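Side-chain contact in butyryl-CoA dehydrogenase (Marinomonas mediterranea, PDB 6CXT), which belongs to the acyl-CoA dehydrogenase family of flavoproteins and binds flavin-adenine dinucleotide together with the ligand FK4: residues S363-S366 and D367-R370. Sequence-based numbering, arbitrary orientation.
Sequences SGTS and DIQR. With FK4 (S-[2-({N-[(2R)-2-hydroxy-4-{[(R)-hydroxy(oxo)-lambda~5~-phosphanyl]oxy}-3,3-dimethylbutanoyl]-beta-alanyl}amino)ethyl] 1H-pyrrole-2-carbothioate), chain C.
Thr365 and Ile368 meet in a local helix-capping contact, where the buried loop that follows helix 351-359 turns into helix 366-377, in the C-terminal part of the chain. Thr365 is the N-cap: its OG1 accepts a weak bond from Ile368 N at 3.3 Å, while Thr365 O takes Gln369 N at 2.9 Å, a fairly straight bond that opens the helical ladder. OG1 reaches the first turn because chi1 of 71° tucks it between the backbone N and the carbonyl carbon. The same hydroxyl and Asp367 OD2 both bond to O2B of the flavin-adenine dinucleotide, so the cap doubles as a wall of the cofactor site.

Gln369 bends back over the loop. With chi1 and chi2 both near -54°, its chain folds past Thr365 O, CG coming within 3.4 Å, and NE2 donates to Gly364 O at 3.2 Å. The N-H points well at the oxygen (160°), which lies close to the amide plane of Gln369, but the donor stands above the carbonyl plane of Gly364. Lys320 also bonds to Gly364 O, so two donors grip that buried carbonyl.

In this acyl-CoA dehydrogenase fold the same turn also lines the pocket of FK4, with Ile368 contributing to both ligand sites. Ser363 N donates almost straight to FK4 O25 at 2.9 Å, and Ile368 CG2 packs 3.6 Å from FK4 C12. Farther along the turn, Arg370 N bonds to Ser366 O at 3.1 Å; the extended Arg370 side chain sends NE to a salt bridge with Asp287 of a second subunit, and Ser366 OG bonds to Glu325.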
ATOM      1  N   SER B 363     -17.421  16.406  -2.177  1.00 16.52           N
ATOM      2  CA  SER B 363     -17.952  15.798  -3.387  1.00 17.10           C
ATOM      3  C   SER B 363     -18.197  14.276  -3.248  1.00 16.38           C
ATOM      4  O   SER B 363     -18.281  13.578  -4.228  1.00 17.46           O
ATOM      5  CB  SER B 363     -17.098  16.076  -4.633  1.00 20.24           C
ATOM      6  OG  SER B 363     -16.585  17.402  -4.585  1.00 22.34           O
ATOM      7  N   GLY B 364     -18.367  13.798  -2.030  1.00 16.01           N
ATOM      8  CA  GLY B 364     -18.492  12.348  -1.734  1.00 16.14           C
ATOM      9  C   GLY B 364     -17.142  11.761  -1.315  1.00 16.71           C
ATOM     10  O   GLY B 364     -16.165  11.897  -2.072  1.00 17.11           O
ATOM     11  N   THR B 365     -17.078  11.119  -0.175  1.00 16.56           N
ATOM     12  CA  THR B 365     -15.802  10.546   0.270  1.00 15.53           C
ATOM     13  C   THR B 365     -15.310   9.456  -0.689  1.00 15.06           C
ATOM     14  O   THR B 365     -16.080   8.919  -1.550  1.00 13.40           O
ATOM     15  CB  THR B 365     -15.870   9.913   1.652  1.00 18.01           C
ATOM     16  OG1 THR B 365     -16.642   8.689   1.575  1.00 18.63           O
ATOM     17  CG2 THR B 365     -16.470  10.896   2.715  1.00 19.03           C
ATOM     18  N   SER B 366     -14.028   9.064  -0.520  1.00 13.27           N
ATOM     19  CA  SER B 366     -13.511   7.957  -1.336  1.00 13.11           C
ATOM     20  C   SER B 366     -14.407   6.711  -1.196  1.00 12.77           C
ATOM     21  O   SER B 366     -14.558   5.949  -2.136  1.00 13.34           O
ATOM     22  CB  SER B 366     -12.051   7.666  -0.827  1.00 13.04           C
ATOM     23  OG  SER B 366     -11.312   8.883  -1.152  1.00 12.72           O
ATOM     24  N   ASP B 367     -14.908   6.452   0.010  1.00 13.55           N
ATOM     25  CA  ASP B 367     -15.770   5.261   0.215  1.00 15.23           C
ATOM     26  C   ASP B 367     -17.018   5.349  -0.638  1.00 15.41           C
ATOM     27  O   ASP B 367     -17.444   4.333  -1.175  1.00 14.96           O
ATOM     28  CB  ASP B 367     -16.130   5.105   1.683  1.00 16.01           C
ATOM     29  CG  ASP B 367     -14.881   4.999   2.569  1.00 18.68           C
ATOM     30  OD1 ASP B 367     -13.925   4.256   2.161  1.00 17.28           O
ATOM     31  OD2 ASP B 367     -14.841   5.650   3.636  1.00 19.11           O
ATOM     32  N   ILE B 368     -17.586   6.572  -0.776  1.00 15.93           N
ATOM     33  CA  ILE B 368     -18.789   6.757  -1.598  1.00 16.10           C
ATOM     34  C   ILE B 368     -18.478   6.613  -3.072  1.00 15.13           C
ATOM     35  O   ILE B 368     -19.230   6.014  -3.858  1.00 14.69           O
ATOM     36  CB  ILE B 368     -19.412   8.143  -1.283  1.00 17.15           C
ATOM     37  CG1 ILE B 368     -20.065   8.140   0.090  1.00 20.30           C
ATOM     38  CG2 ILE B 368     -20.358   8.652  -2.384  1.00 19.55           C
ATOM     39  CD1 ILE B 368     -20.777   6.902   0.566  1.00 24.86           C
ATOM     40  N   GLN B 369     -17.320   7.138  -3.493  1.00 14.90           N
ATOM     41  CA  GLN B 369     -16.914   6.907  -4.892  1.00 13.82           C
ATOM     42  C   GLN B 369     -16.843   5.399  -5.182  1.00 14.04           C
ATOM     43  O   GLN B 369     -17.238   4.971  -6.269  1.00 14.33           O
ATOM     44  CB  GLN B 369     -15.545   7.584  -5.234  1.00 14.32           C
ATOM     45  CG  GLN B 369     -15.483   9.086  -4.927  1.00 15.82           C
ATOM     46  CD  GLN B 369     -16.642   9.896  -5.594  1.00 17.63           C
ATOM     47  OE1 GLN B 369     -16.988   9.710  -6.770  1.00 19.69           O
ATOM     48  NE2 GLN B 369     -17.216  10.792  -4.834  1.00 19.00           N
ATOM     49  N   ARG B 370     -16.311   4.614  -4.256  1.00 13.38           N
ATOM     50  CA  ARG B 370     -16.252   3.172  -4.518  1.00 14.71           C
ATOM     51  C   ARG B 370     -17.654   2.555  -4.525  1.00 15.55           C
ATOM     52  O   ARG B 370     -17.899   1.654  -5.320  1.00 15.44           O
ATOM     53  CB  ARG B 370     -15.387   2.453  -3.507  1.00 13.97           C
ATOM     54  CG  ARG B 370     -13.883   2.845  -3.781  1.00 13.59           C
ATOM     55  CD  ARG B 370     -12.987   1.879  -2.944  1.00 14.77           C
ATOM     56  NE  ARG B 370     -11.568   2.320  -3.090  1.00 16.38           N
ATOM     57  CZ  ARG B 370     -10.924   3.172  -2.266  1.00 17.11           C
ATOM     58  NH1 ARG B 370     -11.537   3.727  -1.210  1.00 15.11           N
ATOM     59  NH2 ARG B 370      -9.650   3.522  -2.551  1.00 16.47           N
TER
HETATM   60  O01 FK4 C 100     -26.218   8.845  -7.845  1.00 24.35           O
HETATM   61  P02 FK4 C 100     -27.253   8.892  -6.672  1.00 27.76           P
HETATM   62  O03 FK4 C 100     -26.671   9.034  -5.222  1.00 25.44           O
HETATM   63  C04 FK4 C 100     -25.474   8.383  -4.905  1.00 24.44           C
HETATM   64  C05 FK4 C 100     -25.299   8.041  -3.456  1.00 26.00           C
HETATM   65  C06 FK4 C 100     -23.905   7.378  -3.297  1.00 25.44           C
HETATM   66  C07 FK4 C 100     -26.440   7.066  -3.059  1.00 25.66           C
HETATM   67  C08 FK4 C 100     -25.438   9.292  -2.549  1.00 24.19           C
HETATM   68  O09 FK4 C 100     -25.608   8.965  -1.191  1.00 25.71           O
HETATM   69  C10 FK4 C 100     -24.293  10.308  -2.730  1.00 24.13           C
HETATM   70  N11 FK4 C 100     -23.535  10.549  -1.510  1.00 22.76           N
HETATM   71  C12 FK4 C 100     -22.439  11.450  -1.574  1.00 23.12           C
HETATM   72  C13 FK4 C 100     -22.860  12.895  -1.228  1.00 22.02           C
HETATM   73  C14 FK4 C 100     -21.989  13.907  -1.842  1.00 21.27           C
HETATM   74  N15 FK4 C 100     -21.996  15.084  -1.086  1.00 21.89           N
HETATM   75  C16 FK4 C 100     -21.261  16.253  -1.572  1.00 19.96           C
HETATM   76  C17 FK4 C 100     -21.892  17.568  -1.077  1.00 20.14           C
HETATM   77  S18 FK4 C 100     -21.353  18.973  -2.009  1.00 25.99           S
HETATM   78  C19 FK4 C 100     -19.585  18.990  -1.711  1.00 27.39           C
HETATM   79  C20 FK4 C 100     -19.131  20.269  -2.293  1.00 28.49           C
HETATM   80  C21 FK4 C 100     -17.917  20.898  -2.126  1.00 34.29           C
HETATM   81  C22 FK4 C 100     -17.984  22.062  -2.920  1.00 29.40           C
HETATM   82  C23 FK4 C 100     -19.254  22.112  -3.546  1.00 33.58           C
HETATM   83  N24 FK4 C 100     -19.964  21.024  -3.185  1.00 26.49           N
HETATM   84  O25 FK4 C 100     -19.125  18.333  -0.749  1.00 23.75           O
HETATM   85  O26 FK4 C 100     -21.375  13.762  -2.896  1.00 21.54           O
HETATM   86  O27 FK4 C 100     -23.957  10.861  -3.831  1.00 24.87           O
HETATM   87  O28 FK4 C 100     -28.160  10.054  -6.915  1.00 28.79           O